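Local structure of lovastatin nonaketide synthase, polyketide synthase component (Aspergillus terreus, 7CPX) at residues A[1867-1872]-A[1896-1901]. The protein builds the dihydromonacolin L nonaketide precursor of lovastatin from malonyl-CoA, working as a multidomain homodimer together with LovC. The protein carries 2 engineered substitutions. Sequence-based numbering, arbitrary orientation.
Sequences ETKTIY and VQEGNR
Lys1869 and Glu1898 join the diverging ends of an antiparallel beta hairpin, strands 1869-1883 and 1887-1898, through a salt bridge between side chains. Lys1869 NZ lies 2.6 Å from Glu1898 OE2, on the syn side of that carboxylate oxygen, and the two chains cross at about a right angle. Bends in the lysine at chi2 and chi3 and in the glutamate at chi2 (-66°) bring the charged groups together where the backbones have splayed to 124° between the axes of 1869-1872 and 1896-1898.

On the same face, beside the salt bridge, Ile1871 and Val1896 pack together. They lie side by side and point the same way, with Ile1871 CG1 3.7 Å from Val1896 CG1; the same valine methyl also rests 3.6 Å from Thr1870 O. Both side chains continue onto Val1905 of strand 1901-1909, so the hairpin and the following strand share one buried face.

On the other face of the hairpin, Gln1897 runs extended past the Tyr1872 ring, Gln1897 CG 3.8 Å from Tyr1872 CE1, with amide and ring planes 36° apart. This is van der Waals contact, far from any active site of the enzyme.

Strand 1887-1898 turns into strand 1901-1909 through a type I' turn from Glu1898 to Arg1901, with Gly1899 and Asn1900 both at positive phi. Here Glu1898 O accepts from Arg1901 N and, from the opposite face of its carbonyl plane, from Arg1901 NE at 3.0 Å.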
loop_
_atom_site.group_PDB
_atom_site.type_symbol
_atom_site.label_atom_id
_atom_site.label_comp_id
_atom_site.label_asym_id
_atom_site.label_seq_id
_atom_site.Cartn_x
_atom_site.Cartn_y
_atom_site.Cartn_z
ATOM N N GLU A 1867 -2.675 -33.816 -55.768
ATOM C CA GLU A 1867 -4.062 -33.529 -56.126
ATOM C C GLU A 1867 -4.738 -32.663 -55.068
ATOM O O GLU A 1867 -5.870 -32.916 -54.651
ATOM C CB GLU A 1867 -4.838 -34.827 -56.344
ATOM C CG GLU A 1867 -4.208 -35.758 -57.367
ATOM C CD GLU A 1867 -4.986 -37.047 -57.537
ATOM O OE1 GLU A 1867 -6.028 -37.207 -56.867
ATOM O OE2 GLU A 1867 -4.554 -37.902 -58.339
ATOM N N THR A 1868 -4.032 -31.623 -54.631
ATOM C CA THR A 1868 -4.595 -30.713 -53.644
ATOM C C THR A 1868 -5.846 -30.060 -54.215
ATOM O O THR A 1868 -5.764 -29.213 -55.111
ATOM C CB THR A 1868 -3.573 -29.652 -53.235
ATOM O OG1 THR A 1868 -2.389 -30.291 -52.742
ATOM C CG2 THR A 1868 -4.146 -28.749 -52.154
ATOM N N LYS A 1869 -7.006 -30.448 -53.698
ATOM C CA LYS A 1869 -8.274 -29.947 -54.201
ATOM C C LYS A 1869 -8.530 -28.536 -53.695
ATOM O O LYS A 1869 -8.218 -28.203 -52.547
ATOM C CB LYS A 1869 -9.418 -30.863 -53.772
ATOM C CG LYS A 1869 -9.187 -32.340 -54.064
ATOM C CD LYS A 1869 -9.026 -32.622 -55.552
ATOM C CE LYS A 1869 -10.310 -32.351 -56.318
ATOM N NZ LYS A 1869 -10.201 -32.755 -57.746
ATOM N N THR A 1870 -9.110 -27.712 -54.564
ATOM C CA THR A 1870 -9.489 -26.344 -54.231
ATOM C C THR A 1870 -10.965 -26.343 -53.857
ATOM O O THR A 1870 -11.824 -26.670 -54.682
ATOM C CB THR A 1870 -9.216 -25.400 -55.398
ATOM O OG1 THR A 1870 -7.820 -25.420 -55.716
ATOM C CG2 THR A 1870 -9.635 -23.979 -55.045
ATOM N N ILE A 1871 -11.253 -25.973 -52.615
ATOM C CA ILE A 1871 -12.608 -25.949 -52.083
ATOM C C ILE A 1871 -13.005 -24.492 -51.898
ATOM O O ILE A 1871 -12.396 -23.769 -51.104
ATOM C CB ILE A 1871 -12.709 -26.721 -50.762
ATOM C CG1 ILE A 1871 -12.177 -28.144 -50.935
ATOM C CG2 ILE A 1871 -14.151 -26.745 -50.278
ATOM C CD1 ILE A 1871 -12.124 -28.933 -49.651
ATOM N N TYR A 1872 -14.023 -24.059 -52.631
ATOM C CA TYR A 1872 -14.610 -22.736 -52.445
ATOM C C TYR A 1872 -15.622 -22.851 -51.314
ATOM O O TYR A 1872 -16.723 -23.372 -51.498
ATOM C CB TYR A 1872 -15.253 -22.248 -53.735
ATOM C CG TYR A 1872 -14.307 -22.234 -54.915
ATOM C CD1 TYR A 1872 -14.065 -23.385 -55.649
ATOM C CD2 TYR A 1872 -13.655 -21.068 -55.292
ATOM C CE1 TYR A 1872 -13.202 -23.377 -56.726
ATOM C CE2 TYR A 1872 -12.791 -21.051 -56.368
ATOM C CZ TYR A 1872 -12.567 -22.209 -57.082
ATOM O OH TYR A 1872 -11.707 -22.199 -58.156
ATOM N N VAL A 1896 -16.631 -27.631 -54.981
ATOM C CA VAL A 1896 -15.411 -27.940 -55.712
ATOM C C VAL A 1896 -15.769 -28.014 -57.187
ATOM O O VAL A 1896 -16.825 -28.544 -57.552
ATOM C CB VAL A 1896 -14.755 -29.255 -55.238
ATOM C CG1 VAL A 1896 -14.297 -29.122 -53.802
ATOM C CG2 VAL A 1896 -15.713 -30.426 -55.385
ATOM N N GLN A 1897 -14.901 -27.468 -58.033
ATOM C CA GLN A 1897 -15.154 -27.402 -59.467
ATOM C C GLN A 1897 -14.635 -28.678 -60.119
ATOM O O GLN A 1897 -13.423 -28.903 -60.190
ATOM C CB GLN A 1897 -14.498 -26.164 -60.072
ATOM C CG GLN A 1897 -15.153 -24.861 -59.652
ATOM C CD GLN A 1897 -14.546 -23.656 -60.338
ATOM O OE1 GLN A 1897 -13.456 -23.733 -60.903
ATOM N NE2 GLN A 1897 -15.255 -22.534 -60.297
ATOM N N GLU A 1898 -15.560 -29.512 -60.591
ATOM C CA GLU A 1898 -15.236 -30.749 -61.299
ATOM C C GLU A 1898 -15.966 -30.712 -62.636
ATOM O O GLU A 1898 -17.172 -30.972 -62.699
ATOM C CB GLU A 1898 -15.632 -31.974 -60.481
ATOM C CG GLU A 1898 -14.894 -32.102 -59.158
ATOM C CD GLU A 1898 -13.411 -32.357 -59.337
ATOM O OE1 GLU A 1898 -12.981 -32.595 -60.485
ATOM O OE2 GLU A 1898 -12.675 -32.320 -58.330
ATOM N N GLY A 1899 -15.241 -30.389 -63.703
ATOM C CA GLY A 1899 -15.881 -30.223 -64.997
ATOM C C GLY A 1899 -16.950 -29.154 -64.975
ATOM O O GLY A 1899 -18.026 -29.338 -65.558
ATOM N N ASN A 1900 -16.679 -28.037 -64.300
ATOM C CA ASN A 1900 -17.616 -26.941 -64.076
ATOM C C ASN A 1900 -18.772 -27.334 -63.166
ATOM O O ASN A 1900 -19.694 -26.532 -62.970
ATOM C CB ASN A 1900 -18.172 -26.385 -65.392
ATOM C CG ASN A 1900 -17.104 -25.730 -66.244
ATOM O OD1 ASN A 1900 -16.079 -25.276 -65.734
ATOM N ND2 ASN A 1900 -17.340 -25.671 -67.548
ATOM N N ARG A 1901 -18.754 -28.540 -62.604
ATOM C CA ARG A 1901 -19.746 -28.921 -61.609
ATOM C C ARG A 1901 -19.334 -28.371 -60.251
ATOM O O ARG A 1901 -18.201 -28.580 -59.809
ATOM C CB ARG A 1901 -19.884 -30.439 -61.525
ATOM C CG ARG A 1901 -20.286 -31.121 -62.816
ATOM C CD ARG A 1901 -20.422 -32.616 -62.590
ATOM N NE ARG A 1901 -19.170 -33.203 -62.129
ATOM C CZ ARG A 1901 -19.073 -34.342 -61.454
ATOM N NH1 ARG A 1901 -20.143 -35.044 -61.120
ATOM N NH2 ARG A 1901 -17.869 -34.785 -61.102
#